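Local structure of coat protein (Papaya mosaic virus, 4DOX) at residues C67-S73 and L103-C107; Y132-F138 and E166-N171; A60-V64 and F106-F110. The protein forms the protein coat of a flexible filamentous plant virus, its subunits probably packing helically around the genomic RNA. All blocks are in the same frame, centred on the assembly; numbering follows the deposited sequence.

Contact 1: C67-S73 and L103-C107; sequences CYDNGSS and LRKFC
Arg104 wraps its side chain around the hydroxyl of Ser72, and its path can be followed atom by atom. CB rests against the Ser72 carbonyl, 3.6 Å from Ser72 O. The chain then bends at chi2 (92°) and again at chi3, which keeps it curled beside the serine, with CD 3.5 Å from Ser72 OG. At NE the contact becomes polar: Arg104 NE donates to Ser72 OG over 2.8 Å, with an N-H...O angle of 161°. The hydroxyl lies only 4° out of the guanidinium plane, so it meets the group at its edge. The tip goes on past Ser73, where Arg104 NH2 stands 3.7 Å from Ser73 N, and forms a salt bridge with Asp142, whose other carboxylate oxygen is hydrogen-bonded to Ser72 OG. One carboxylate therefore ties the serine and the arginine together.

All of this happens where helix 56-70 ends. Gly71 leaves helical geometry with positive phi, and the chain turns so that Ser72 comes against the first turn of helix 103-108. One water bridges the two backbones, donating to Ser72 O (2.7 Å) and accepting from Arg104 N.

Behind the polar layer the helices meet through sulfur and aliphatic carbon. Cys67 SG touches Leu103 CD1 at 4.0 Å, while its CB faces the sulfur of Cys107. That same sulfur also reaches the CB of Ser72, and Phe143 from a loop packs on both Ser72 and Cys107.

Contact 2: Y132-F138 and E166-N171; sequences YKPSAKF and EERIAN
Glu166 points its CG anti to the backbone N (chi1 -176°) and stays extended beyond it, which carries its carboxylate off the helix as far as Ser135 and Lys133. Glu167 takes the other course: its CG stands beside the backbone N (chi1 -73°), and the extended chain carries the carboxylate to Phe138 instead. Neighbouring glutamates thus grip the loop at two separate places.

At the first, Ser135 OG donates to Glu166 OE2 over 3.2 Å, meeting the oxygen on its syn side and 19° out of the carboxylate plane. Lys133 NZ approaches the same oxygen at 3.5 Å, a weak hydrogen bond within a salt bridge, the two side chains crossing at about a right angle. Lys133 and Ser135 are brought to one carboxylate by a type I turn over 133-136, closed by the bond from Ala136 N to Lys133 O (2.9 Å).

At the second, a water links the two segments: it donates to Glu167 OE2 (2.6 Å), accepts from Phe138 N (2.8 Å) and gives a weaker bond to Ser135 O. Glu167 OE2 touches Phe138 CB at 3.7 Å and lies near the plane of the ring, at its edge. The other oxygen, OE1, takes the N-H of Thr164 and a salt bridge from Arg161, so both carboxylate oxygens have partners, one through the water and one in the chain just before the helix.

Further along the helix, past both sites, the methyls of Ala136 and Ala170 pack together, and Tyr132 CE1 comes to 4.0 Å from Ala170 CB. The nearest CA atoms, of Ala136 and Glu167, are 4.7 Å apart. The arrangement is that of a loop clamped to helix 165-172, a partly exposed join in an all-helical coat protein.

Contact 3: A60-V64 and F106-F110; sequences ALELV and FCRYF
Cys107 O accepts the backbone N-H of Phe110 at 3.0 Å and lies 4.3 Å from Val64 CG1, a polar atom beside a meeting that is otherwise made by apolar side chains. The bond spans three residues, and Phe110 follows on to face helix 56-70.

Two rings, of Phe106 and Phe110, receive the helix. With CG anti to the backbone N (chi1 -175°), Phe106 presents its ring edge to Ala60, whose CB sits 3.7 Å from Phe106 CZ and near the ring plane. Phe110 has the other rotation, CG beside its backbone N (chi1 -65°), and this brings its CE1 over the face of the Phe106 ring, 3.4 Å above the plane and offset toward the rim; the planes stand about 60° apart.

Val64 crosses Phe110 at about a right angle, its CG2 3.9 Å from Phe110 CB. Leu61 comes to the same carbon, with CD1 at 4.0 Å from Phe110 CB. Leu63 adds a looser touch on Phe106, as CD2 lies 4.4 Å from Phe106 CE1.

Val96 of helix 89-98 and Val42 of helix 36-48 also pack on Phe106, while Ile113 and Ile114 of helix 111-118 back Leu61 and Val64 respectively. Aromatic rings set against aliphatic side chains from several helices mark this as the hydrophobic core of the coat protein's helical fold.

Contacts 1 and 3 join the same two helices, 56-70 and 103-108, with centres about 7 Å apart, and share Phe106 and Cys107; Leu103 and Leu63 pack together where they meet. Both are buried, yet their chemistry differs: contact 3, about 4 Å from the chain centre, is almost wholly apolar, whereas contact 1, at the end of helix 56-70, adds a hydroxyl, a guanidinium and a water. Contact 2 is partly buried, about 20 Å from that centre, and holds a loop to helix 165-172 through carboxylate and water bonds as well as alanine and tyrosine packing. It touches contact 1 through Tyr68 and Phe138 but stays about 8 Å from contact 3 at their nearest atoms.

Contact 1: C67-S73 and L103-C107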
ATOM      1  N   CYS A  67       6.154   7.298  -2.148  1.00 25.92           N
ATOM      2  CA  CYS A  67       4.737   7.640  -2.403  1.00 26.71           C
ATOM      3  C   CYS A  67       4.081   8.380  -1.256  1.00 27.62           C
ATOM      4  O   CYS A  67       3.198   9.236  -1.487  1.00 28.65           O
ATOM      5  CB  CYS A  67       3.938   6.407  -2.782  1.00 25.48           C
ATOM      6  SG  CYS A  67       4.456   5.848  -4.430  1.00 29.06           S
ATOM      7  N   TYR A  68       4.546   8.086  -0.033  1.00 27.30           N
ATOM      8  CA  TYR A  68       4.161   8.842   1.158  1.00 27.95           C
ATOM      9  C   TYR A  68       4.387  10.350   0.979  1.00 29.18           C
ATOM     10  O   TYR A  68       3.542  11.147   1.436  1.00 30.05           O
ATOM     11  CB  TYR A  68       4.897   8.317   2.388  1.00 27.95           C
ATOM     12  CG  TYR A  68       4.505   8.948   3.708  1.00 28.16           C
ATOM     13  CD1 TYR A  68       3.515   8.363   4.507  1.00 28.94           C
ATOM     14  CD2 TYR A  68       5.151  10.098   4.171  1.00 27.39           C
ATOM     15  CE1 TYR A  68       3.161   8.911   5.749  1.00 31.71           C
ATOM     16  CE2 TYR A  68       4.821  10.669   5.393  1.00 30.50           C
ATOM     17  CZ  TYR A  68       3.821  10.087   6.207  1.00 34.43           C
ATOM     18  OH  TYR A  68       3.463  10.671   7.452  1.00 32.97           O
ATOM     19  N   ASP A  69       5.487  10.743   0.303  1.00 28.99           N
ATOM     20  CA  ASP A  69       5.773  12.188   0.034  1.00 29.83           C
ATOM     21  C   ASP A  69       5.131  12.661  -1.280  1.00 30.18           C
ATOM     22  O   ASP A  69       4.497  13.718  -1.346  1.00 30.18           O
ATOM     23  CB  ASP A  69       7.285  12.521   0.104  1.00 28.37           C
ATOM     24  CG  ASP A  69       7.896  12.232   1.504  1.00 31.42           C
ATOM     25  OD1 ASP A  69       7.373  12.792   2.507  1.00 32.49           O
ATOM     26  OD2 ASP A  69       8.885  11.421   1.625  1.00 29.87           O
ATOM     27  N   ASN A  70       5.258  11.832  -2.311  1.00 30.52           N
ATOM     28  CA  ASN A  70       5.012  12.282  -3.684  1.00 31.16           C
ATOM     29  C   ASN A  70       3.673  11.892  -4.328  1.00 31.66           C
ATOM     30  O   ASN A  70       3.349  12.405  -5.372  1.00 32.02           O
ATOM     31  CB  ASN A  70       6.179  11.857  -4.567  1.00 31.22           C
ATOM     32  CG  ASN A  70       7.517  12.471  -4.110  1.00 31.58           C
ATOM     33  OD1 ASN A  70       7.746  13.671  -4.271  1.00 33.35           O
ATOM     34  ND2 ASN A  70       8.393  11.644  -3.543  1.00 30.45           N
ATOM     35  N   GLY A  71       2.880  11.019  -3.699  1.00 31.71           N
ATOM     36  CA  GLY A  71       1.678  10.513  -4.349  1.00 32.15           C
ATOM     37  C   GLY A  71       1.886   9.114  -4.898  1.00 31.92           C
ATOM     38  O   GLY A  71       3.012   8.688  -5.119  1.00 31.95           O
ATOM     39  N   SER A  72       0.795   8.382  -5.088  1.00 32.41           N
ATOM     40  CA  SER A  72       0.834   6.969  -5.512  1.00 31.29           C
ATOM     41  C   SER A  72      -0.097   6.797  -6.718  1.00 32.78           C
ATOM     42  O   SER A  72      -0.515   5.703  -7.058  1.00 32.05           O
ATOM     43  CB  SER A  72       0.425   6.039  -4.346  1.00 30.03           C
ATOM     44  OG  SER A  72      -0.916   6.267  -3.954  1.00 25.06           O
ATOM     45  N   SER A  73      -0.392   7.912  -7.358  1.00 35.47           N
ATOM     46  CA  SER A  73      -1.266   7.968  -8.508  1.00 39.00           C
ATOM     47  C   SER A  73      -0.639   7.303  -9.711  1.00 40.45           C
ATOM     48  O   SER A  73       0.577   7.188  -9.799  1.00 40.97           O
ATOM     49  CB  SER A  73      -1.578   9.422  -8.803  1.00 40.22           C
ATOM     50  OG  SER A  73      -1.821   9.547 -10.164  1.00 44.58           O
ATOM     51  N   LEU A 103      -0.303   1.304  -8.323  1.00 27.40           N
ATOM     52  CA  LEU A 103       0.704   1.714  -7.368  1.00 26.03           C
ATOM     53  C   LEU A 103      -0.019   2.117  -6.061  1.00 26.16           C
ATOM     54  O   LEU A 103       0.488   1.910  -4.932  1.00 25.30           O
ATOM     55  CB  LEU A 103       1.490   2.862  -7.992  1.00 25.86           C
ATOM     56  CG  LEU A 103       2.586   3.608  -7.249  1.00 26.01           C
ATOM     57  CD1 LEU A 103       3.682   2.650  -6.694  1.00 25.45           C
ATOM     58  CD2 LEU A 103       3.166   4.633  -8.184  1.00 24.91           C
ATOM     59  N   ARG A 104      -1.238   2.633  -6.227  1.00 26.60           N
ATOM     60  CA  ARG A 104      -2.014   3.132  -5.104  1.00 26.52           C
ATOM     61  C   ARG A 104      -2.427   2.002  -4.184  1.00 25.81           C
ATOM     62  O   ARG A 104      -2.309   2.131  -2.967  1.00 25.72           O
ATOM     63  CB  ARG A 104      -3.228   3.914  -5.597  1.00 27.50           C
ATOM     64  CG  ARG A 104      -4.333   4.145  -4.556  1.00 27.72           C
ATOM     65  CD  ARG A 104      -4.259   5.395  -3.759  1.00 26.79           C
ATOM     66  NE  ARG A 104      -3.623   6.528  -4.436  1.00 33.23           N
ATOM     67  CZ  ARG A 104      -4.247   7.549  -5.047  1.00 33.90           C
ATOM     68  NH1 ARG A 104      -5.554   7.591  -5.130  1.00 35.95           N
ATOM     69  NH2 ARG A 104      -3.544   8.533  -5.595  1.00 31.06           N
ATOM     70  N   LYS A 105      -2.896   0.901  -4.771  1.00 25.13           N
ATOM     71  CA  LYS A 105      -3.351  -0.238  -3.987  1.00 24.42           C
ATOM     72  C   LYS A 105      -2.189  -0.873  -3.294  1.00 23.64           C
ATOM     73  O   LYS A 105      -2.337  -1.291  -2.150  1.00 25.24           O
ATOM     74  CB  LYS A 105      -4.112  -1.274  -4.837  1.00 24.57           C
ATOM     75  CG  LYS A 105      -5.526  -0.883  -5.033  1.00 27.91           C
ATOM     76  CD  LYS A 105      -6.157  -1.620  -6.182  1.00 34.40           C
ATOM     77  CE  LYS A 105      -7.519  -0.999  -6.542  1.00 35.38           C
ATOM     78  NZ  LYS A 105      -8.254  -1.952  -7.420  1.00 38.27           N
ATOM     79  N   PHE A 106      -1.047  -0.969  -3.975  1.00 22.73           N
ATOM     80  CA  PHE A 106       0.154  -1.530  -3.387  1.00 22.19           C
ATOM     81  C   PHE A 106       0.615  -0.707  -2.164  1.00 22.85           C
ATOM     82  O   PHE A 106       0.965  -1.262  -1.128  1.00 22.52           O
ATOM     83  CB  PHE A 106       1.271  -1.522  -4.430  1.00 22.71           C
ATOM     84  CG  PHE A 106       2.566  -2.198  -3.973  1.00 20.74           C
ATOM     85  CD1 PHE A 106       3.672  -1.441  -3.575  1.00 18.89           C
ATOM     86  CD2 PHE A 106       2.680  -3.585  -3.954  1.00 20.77           C
ATOM     87  CE1 PHE A 106       4.858  -2.053  -3.155  1.00 18.10           C
ATOM     88  CE2 PHE A 106       3.899  -4.215  -3.544  1.00 21.34           C
ATOM     89  CZ  PHE A 106       4.982  -3.437  -3.149  1.00 18.28           C
ATOM     90  N   CYS A 107       0.646   0.623  -2.288  1.00 23.30           N
ATOM     91  CA  CYS A 107       1.048   1.465  -1.149  1.00 23.63           C
ATOM     92  C   CYS A 107       0.056   1.303  -0.001  1.00 23.67           C
ATOM     93  O   CYS A 107       0.469   1.259   1.147  1.00 23.82           O
ATOM     94  CB  CYS A 107       1.202   2.936  -1.557  1.00 23.63           C
ATOM     95  SG  CYS A 107       2.563   3.136  -2.790  1.00 27.31           S
TER
HETATM   96  O   HOH W   1      -2.011   3.976  -8.578  1.00 15.95           O

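Contact 2: Y132-F138 and E166-N171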
ATOM      1  N   TYR A 132      -3.555  21.031   4.064  1.00 58.33           N
ATOM      2  CA  TYR A 132      -3.710  20.509   5.438  1.00 57.85           C
ATOM      3  C   TYR A 132      -3.318  21.425   6.553  1.00 59.23           C
ATOM      4  O   TYR A 132      -2.342  22.153   6.447  1.00 59.13           O
ATOM      5  CB  TYR A 132      -2.997  19.168   5.621  1.00 55.52           C
ATOM      6  CG  TYR A 132      -3.651  17.968   4.966  1.00 52.94           C
ATOM      7  CD1 TYR A 132      -4.129  16.910   5.728  1.00 52.46           C
ATOM      8  CD2 TYR A 132      -3.742  17.865   3.580  1.00 52.06           C
ATOM      9  CE1 TYR A 132      -4.721  15.767   5.115  1.00 51.30           C
ATOM     10  CE2 TYR A 132      -4.310  16.743   2.955  1.00 50.12           C
ATOM     11  CZ  TYR A 132      -4.801  15.703   3.717  1.00 51.45           C
ATOM     12  OH  TYR A 132      -5.381  14.620   3.075  1.00 50.55           O
ATOM     13  N   LYS A 133      -4.087  21.371   7.631  1.00 61.05           N
ATOM     14  CA  LYS A 133      -3.758  22.099   8.850  1.00 63.78           C
ATOM     15  C   LYS A 133      -2.605  21.377   9.473  1.00 61.64           C
ATOM     16  O   LYS A 133      -2.466  20.206   9.289  1.00 59.69           O
ATOM     17  CB  LYS A 133      -4.936  22.137   9.840  1.00 66.35           C
ATOM     18  CG  LYS A 133      -5.976  23.231   9.589  1.00 71.95           C
ATOM     19  CD  LYS A 133      -7.434  22.770   9.940  1.00 78.74           C
ATOM     20  CE  LYS A 133      -7.907  23.144  11.372  1.00 82.32           C
ATOM     21  NZ  LYS A 133      -8.972  22.220  11.899  1.00 82.99           N
ATOM     22  N   PRO A 134      -1.779  22.075  10.232  1.00 62.31           N
ATOM     23  CA  PRO A 134      -0.616  21.435  10.833  1.00 60.90           C
ATOM     24  C   PRO A 134      -1.008  20.284  11.737  1.00 60.20           C
ATOM     25  O   PRO A 134      -0.243  19.344  11.885  1.00 59.60           O
ATOM     26  CB  PRO A 134       0.026  22.567  11.630  1.00 62.58           C
ATOM     27  CG  PRO A 134      -0.382  23.783  10.928  1.00 63.79           C
ATOM     28  CD  PRO A 134      -1.695  23.544  10.285  1.00 63.97           C
ATOM     29  N   SER A 135      -2.172  20.362  12.361  1.00 60.18           N
ATOM     30  CA  SER A 135      -2.651  19.279  13.197  1.00 59.13           C
ATOM     31  C   SER A 135      -3.199  18.049  12.428  1.00 56.31           C
ATOM     32  O   SER A 135      -3.421  17.028  13.021  1.00 56.36           O
ATOM     33  CB  SER A 135      -3.666  19.821  14.190  1.00 61.52           C
ATOM     34  OG  SER A 135      -4.226  21.009  13.687  1.00 64.24           O
ATOM     35  N   ALA A 136      -3.447  18.148  11.127  1.00 53.68           N
ATOM     36  CA  ALA A 136      -3.903  16.994  10.346  1.00 50.34           C
ATOM     37  C   ALA A 136      -2.805  16.491   9.413  1.00 47.79           C
ATOM     38  O   ALA A 136      -3.021  15.645   8.584  1.00 46.44           O
ATOM     39  CB  ALA A 136      -5.166  17.319   9.575  1.00 50.49           C
ATOM     40  N   LYS A 137      -1.614  17.022   9.606  1.00 46.98           N
ATOM     41  CA  LYS A 137      -0.445  16.837   8.780  1.00 44.43           C
ATOM     42  C   LYS A 137      -0.121  15.411   8.360  1.00 42.65           C
ATOM     43  O   LYS A 137       0.269  15.160   7.227  1.00 41.07           O
ATOM     44  CB  LYS A 137       0.687  17.141   9.689  1.00 44.76           C
ATOM     45  CG  LYS A 137       1.392  18.322   9.462  1.00 46.20           C
ATOM     46  CD  LYS A 137       2.790  17.977   9.762  1.00 46.08           C
ATOM     47  CE  LYS A 137       3.177  18.180  11.160  1.00 49.65           C
ATOM     48  NZ  LYS A 137       3.191  19.612  11.380  1.00 56.71           N
ATOM     49  N   PHE A 138      -0.227  14.501   9.329  1.00 41.48           N
ATOM     50  CA  PHE A 138       0.203  13.124   9.212  1.00 38.69           C
ATOM     51  C   PHE A 138      -0.814  12.296   8.470  1.00 37.11           C
ATOM     52  O   PHE A 138      -0.622  11.120   8.262  1.00 34.88           O
ATOM     53  CB  PHE A 138       0.560  12.567  10.587  1.00 39.10           C
ATOM     54  CG  PHE A 138       1.836  13.109  11.107  1.00 40.13           C
ATOM     55  CD1 PHE A 138       1.868  14.046  12.144  1.00 41.25           C
ATOM     56  CD2 PHE A 138       3.025  12.743  10.500  1.00 38.17           C
ATOM     57  CE1 PHE A 138       3.081  14.572  12.579  1.00 41.01           C
ATOM     58  CE2 PHE A 138       4.227  13.265  10.923  1.00 38.52           C
ATOM     59  CZ  PHE A 138       4.257  14.177  11.971  1.00 39.59           C
ATOM     60  N   GLU A 166      -9.629  14.140  13.785  1.00 56.84           N
ATOM     61  CA  GLU A 166      -9.233  15.254  12.929  1.00 56.76           C
ATOM     62  C   GLU A 166      -8.438  14.780  11.705  1.00 54.16           C
ATOM     63  O   GLU A 166      -8.707  15.191  10.578  1.00 53.77           O
ATOM     64  CB  GLU A 166      -8.452  16.325  13.694  1.00 58.07           C
ATOM     65  CG  GLU A 166      -8.124  17.510  12.812  1.00 60.62           C
ATOM     66  CD  GLU A 166      -7.160  18.502  13.430  1.00 65.83           C
ATOM     67  OE1 GLU A 166      -6.641  18.209  14.529  1.00 69.10           O
ATOM     68  OE2 GLU A 166      -6.923  19.580  12.818  1.00 65.83           O
ATOM     69  N   GLU A 167      -7.453  13.920  11.929  1.00 52.72           N
ATOM     70  CA  GLU A 167      -6.729  13.279  10.828  1.00 49.92           C
ATOM     71  C   GLU A 167      -7.653  12.506   9.891  1.00 49.56           C
ATOM     72  O   GLU A 167      -7.561  12.696   8.674  1.00 48.61           O
ATOM     73  CB  GLU A 167      -5.570  12.420  11.332  1.00 47.91           C
ATOM     74  CG  GLU A 167      -4.406  13.258  11.838  1.00 47.17           C
ATOM     75  CD  GLU A 167      -3.451  12.486  12.733  1.00 46.34           C
ATOM     76  OE1 GLU A 167      -3.839  11.437  13.290  1.00 46.44           O
ATOM     77  OE2 GLU A 167      -2.309  12.937  12.910  1.00 44.99           O
ATOM     78  N   ARG A 168      -8.548  11.666  10.432  1.00 50.55           N
ATOM     79  CA  ARG A 168      -9.473  10.872   9.585  1.00 51.26           C
ATOM     80  C   ARG A 168     -10.299  11.810   8.721  1.00 53.33           C
ATOM     81  O   ARG A 168     -10.371  11.633   7.509  1.00 52.76           O
ATOM     82  CB  ARG A 168     -10.386   9.915  10.391  1.00 51.50           C
ATOM     83  CG  ARG A 168      -9.628   8.727  11.050  1.00 51.68           C
ATOM     84  CD  ARG A 168     -10.499   7.546  11.572  1.00 51.08           C
ATOM     85  NE  ARG A 168     -10.848   7.784  12.965  1.00 54.40           N
ATOM     86  CZ  ARG A 168     -10.226   7.274  14.023  1.00 54.63           C
ATOM     87  NH1 ARG A 168      -9.211   6.420  13.882  1.00 52.91           N
ATOM     88  NH2 ARG A 168     -10.648   7.611  15.237  1.00 55.64           N
ATOM     89  N   ILE A 169     -10.872  12.836   9.353  1.00 56.47           N
ATOM     90  CA  ILE A 169     -11.720  13.801   8.667  1.00 59.07           C
ATOM     91  C   ILE A 169     -10.931  14.563   7.634  1.00 59.11           C
ATOM     92  O   ILE A 169     -11.416  14.760   6.520  1.00 60.22           O
ATOM     93  CB  ILE A 169     -12.460  14.763   9.661  1.00 61.71           C
ATOM     94  CG1 ILE A 169     -13.791  14.143  10.050  1.00 63.01           C
ATOM     95  CG2 ILE A 169     -12.726  16.174   9.065  1.00 62.90           C
ATOM     96  CD1 ILE A 169     -14.212  14.454  11.471  1.00 67.85           C
ATOM     97  N   ALA A 170      -9.717  14.980   7.984  1.00 58.99           N
ATOM     98  CA  ALA A 170      -8.958  15.846   7.087  1.00 58.90           C
ATOM     99  C   ALA A 170      -8.665  15.139   5.780  1.00 57.57           C
ATOM    100  O   ALA A 170      -8.570  15.803   4.751  1.00 58.62           O
ATOM    101  CB  ALA A 170      -7.672  16.357   7.737  1.00 58.48           C
ATOM    102  N   ASN A 171      -8.546  13.807   5.813  1.00 43.33           N
ATOM    103  CA  ASN A 171      -8.117  13.060   4.640  1.00 43.02           C
ATOM    104  C   ASN A 171      -9.309  12.676   3.793  1.00 44.44           C
ATOM    105  O   ASN A 171      -9.214  12.643   2.570  1.00 44.08           O
ATOM    106  CB  ASN A 171      -7.289  11.824   5.040  1.00 41.67           C
ATOM    107  CG  ASN A 171      -6.783  10.991   3.812  1.00 39.11           C
ATOM    108  OD1 ASN A 171      -5.760  11.313   3.186  1.00 35.10           O
ATOM    109  ND2 ASN A 171      -7.490   9.900   3.509  1.00 35.65           N
TER
HETATM  110  O   HOH W   2      -1.273  15.073  11.841  1.00 30.79           O

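Contact 3: A60-V64 and F106-F110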
ATOM      1  N   ALA A  60      10.364  -2.991  -0.903  1.00 27.47           N
ATOM      2  CA  ALA A  60       9.073  -2.437  -1.274  1.00 27.21           C
ATOM      3  C   ALA A  60       8.823  -1.178  -0.488  1.00 27.49           C
ATOM      4  O   ALA A  60       8.367  -0.181  -1.049  1.00 28.16           O
ATOM      5  CB  ALA A  60       7.967  -3.417  -1.011  1.00 26.67           C
ATOM      6  N   LEU A  61       9.118  -1.202   0.814  1.00 28.21           N
ATOM      7  CA  LEU A  61       8.845  -0.005   1.662  1.00 28.31           C
ATOM      8  C   LEU A  61       9.546   1.266   1.199  1.00 28.28           C
ATOM      9  O   LEU A  61       9.142   2.372   1.558  1.00 28.24           O
ATOM     10  CB  LEU A  61       9.225  -0.236   3.114  1.00 28.89           C
ATOM     11  CG  LEU A  61       8.167  -0.579   4.157  1.00 28.56           C
ATOM     12  CD1 LEU A  61       6.800  -0.224   3.729  1.00 26.67           C
ATOM     13  CD2 LEU A  61       8.269  -2.033   4.408  1.00 29.04           C
ATOM     14  N   GLU A  62      10.616   1.095   0.432  1.00 28.34           N
ATOM     15  CA  GLU A  62      11.327   2.233  -0.111  1.00 28.84           C
ATOM     16  C   GLU A  62      10.475   2.960  -1.132  1.00 27.47           C
ATOM     17  O   GLU A  62      10.486   4.187  -1.184  1.00 27.34           O
ATOM     18  CB  GLU A  62      12.631   1.797  -0.738  1.00 30.01           C
ATOM     19  CG  GLU A  62      13.635   1.305   0.278  1.00 34.35           C
ATOM     20  CD  GLU A  62      14.867   0.752  -0.385  1.00 38.17           C
ATOM     21  OE1 GLU A  62      15.331   1.336  -1.385  1.00 37.42           O
ATOM     22  OE2 GLU A  62      15.372  -0.277   0.108  1.00 42.97           O
ATOM     23  N   LEU A  63       9.717   2.195  -1.920  1.00 26.23           N
ATOM     24  CA  LEU A  63       8.809   2.777  -2.894  1.00 24.94           C
ATOM     25  C   LEU A  63       7.631   3.390  -2.151  1.00 24.76           C
ATOM     26  O   LEU A  63       7.192   4.517  -2.477  1.00 25.73           O
ATOM     27  CB  LEU A  63       8.342   1.738  -3.912  1.00 24.22           C
ATOM     28  CG  LEU A  63       7.216   2.100  -4.886  1.00 22.17           C
ATOM     29  CD1 LEU A  63       7.607   3.207  -5.816  1.00 18.68           C
ATOM     30  CD2 LEU A  63       6.914   0.897  -5.679  1.00 22.30           C
ATOM     31  N   VAL A  64       7.154   2.672  -1.132  1.00 23.62           N
ATOM     32  CA  VAL A  64       6.072   3.190  -0.281  1.00 22.94           C
ATOM     33  C   VAL A  64       6.413   4.535   0.349  1.00 23.31           C
ATOM     34  O   VAL A  64       5.588   5.461   0.345  1.00 23.85           O
ATOM     35  CB  VAL A  64       5.661   2.183   0.807  1.00 22.83           C
ATOM     36  CG1 VAL A  64       4.468   2.705   1.557  1.00 21.57           C
ATOM     37  CG2 VAL A  64       5.386   0.810   0.156  1.00 20.06           C
ATOM     38  N   PHE A 106      -1.047  -0.969  -3.975  1.00 22.73           N
ATOM     39  CA  PHE A 106       0.154  -1.530  -3.387  1.00 22.19           C
ATOM     40  C   PHE A 106       0.615  -0.707  -2.164  1.00 22.85           C
ATOM     41  O   PHE A 106       0.965  -1.262  -1.128  1.00 22.52           O
ATOM     42  CB  PHE A 106       1.271  -1.522  -4.430  1.00 22.71           C
ATOM     43  CG  PHE A 106       2.566  -2.198  -3.973  1.00 20.74           C
ATOM     44  CD1 PHE A 106       3.672  -1.441  -3.575  1.00 18.89           C
ATOM     45  CD2 PHE A 106       2.680  -3.585  -3.954  1.00 20.77           C
ATOM     46  CE1 PHE A 106       4.858  -2.053  -3.155  1.00 18.10           C
ATOM     47  CE2 PHE A 106       3.899  -4.215  -3.544  1.00 21.34           C
ATOM     48  CZ  PHE A 106       4.982  -3.437  -3.149  1.00 18.28           C
ATOM     49  N   CYS A 107       0.646   0.623  -2.288  1.00 23.30           N
ATOM     50  CA  CYS A 107       1.048   1.465  -1.149  1.00 23.63           C
ATOM     51  C   CYS A 107       0.056   1.303  -0.001  1.00 23.67           C
ATOM     52  O   CYS A 107       0.469   1.259   1.147  1.00 23.82           O
ATOM     53  CB  CYS A 107       1.202   2.936  -1.557  1.00 23.63           C
ATOM     54  SG  CYS A 107       2.563   3.136  -2.790  1.00 27.31           S
ATOM     55  N   ARG A 108      -1.233   1.155  -0.330  1.00 23.37           N
ATOM     56  CA  ARG A 108      -2.277   1.078   0.650  1.00 23.31           C
ATOM     57  C   ARG A 108      -2.056  -0.147   1.507  1.00 24.06           C
ATOM     58  O   ARG A 108      -2.339  -0.114   2.704  1.00 23.95           O
ATOM     59  CB  ARG A 108      -3.621   0.988  -0.033  1.00 23.56           C
ATOM     60  CG  ARG A 108      -4.747   1.316   0.895  1.00 23.83           C
ATOM     61  CD  ARG A 108      -6.046   1.281   0.201  1.00 24.33           C
ATOM     62  NE  ARG A 108      -6.359   2.552  -0.432  1.00 26.00           N
ATOM     63  CZ  ARG A 108      -6.624   2.704  -1.722  1.00 23.24           C
ATOM     64  NH1 ARG A 108      -6.612   1.647  -2.517  1.00 21.55           N
ATOM     65  NH2 ARG A 108      -6.885   3.914  -2.207  1.00 21.68           N
ATOM     66  N   TYR A 109      -1.524  -1.211   0.888  1.00 24.23           N
ATOM     67  CA  TYR A 109      -1.286  -2.495   1.548  1.00 24.66           C
ATOM     68  C   TYR A 109      -0.222  -2.393   2.651  1.00 25.44           C
ATOM     69  O   TYR A 109      -0.157  -3.280   3.554  1.00 26.29           O
ATOM     70  CB  TYR A 109      -0.870  -3.567   0.514  1.00 23.74           C
ATOM     71  CG  TYR A 109      -0.546  -4.920   1.131  1.00 25.16           C
ATOM     72  CD1 TYR A 109      -1.551  -5.704   1.774  1.00 27.40           C
ATOM     73  CD2 TYR A 109       0.743  -5.438   1.064  1.00 26.11           C
ATOM     74  CE1 TYR A 109      -1.271  -6.984   2.341  1.00 26.61           C
ATOM     75  CE2 TYR A 109       1.051  -6.718   1.634  1.00 28.15           C
ATOM     76  CZ  TYR A 109       0.032  -7.478   2.275  1.00 28.88           C
ATOM     77  OH  TYR A 109       0.351  -8.697   2.834  1.00 27.62           O
ATOM     78  N   PHE A 110       0.618  -1.343   2.546  1.00 24.34           N
ATOM     79  CA  PHE A 110       1.708  -1.097   3.471  1.00 24.33           C
ATOM     80  C   PHE A 110       1.475   0.165   4.285  1.00 25.06           C
ATOM     81  O   PHE A 110       2.331   0.574   5.050  1.00 24.90           O
ATOM     82  CB  PHE A 110       3.018  -0.944   2.704  1.00 24.72           C
ATOM     83  CG  PHE A 110       3.454  -2.203   1.992  1.00 23.79           C
ATOM     84  CD1 PHE A 110       3.185  -2.383   0.633  1.00 20.19           C
ATOM     85  CD2 PHE A 110       4.125  -3.215   2.693  1.00 22.72           C
ATOM     86  CE1 PHE A 110       3.565  -3.580  -0.024  1.00 23.21           C
ATOM     87  CE2 PHE A 110       4.524  -4.411   2.031  1.00 23.63           C
ATOM     88  CZ  PHE A 110       4.253  -4.586   0.666  1.00 20.26           C
TER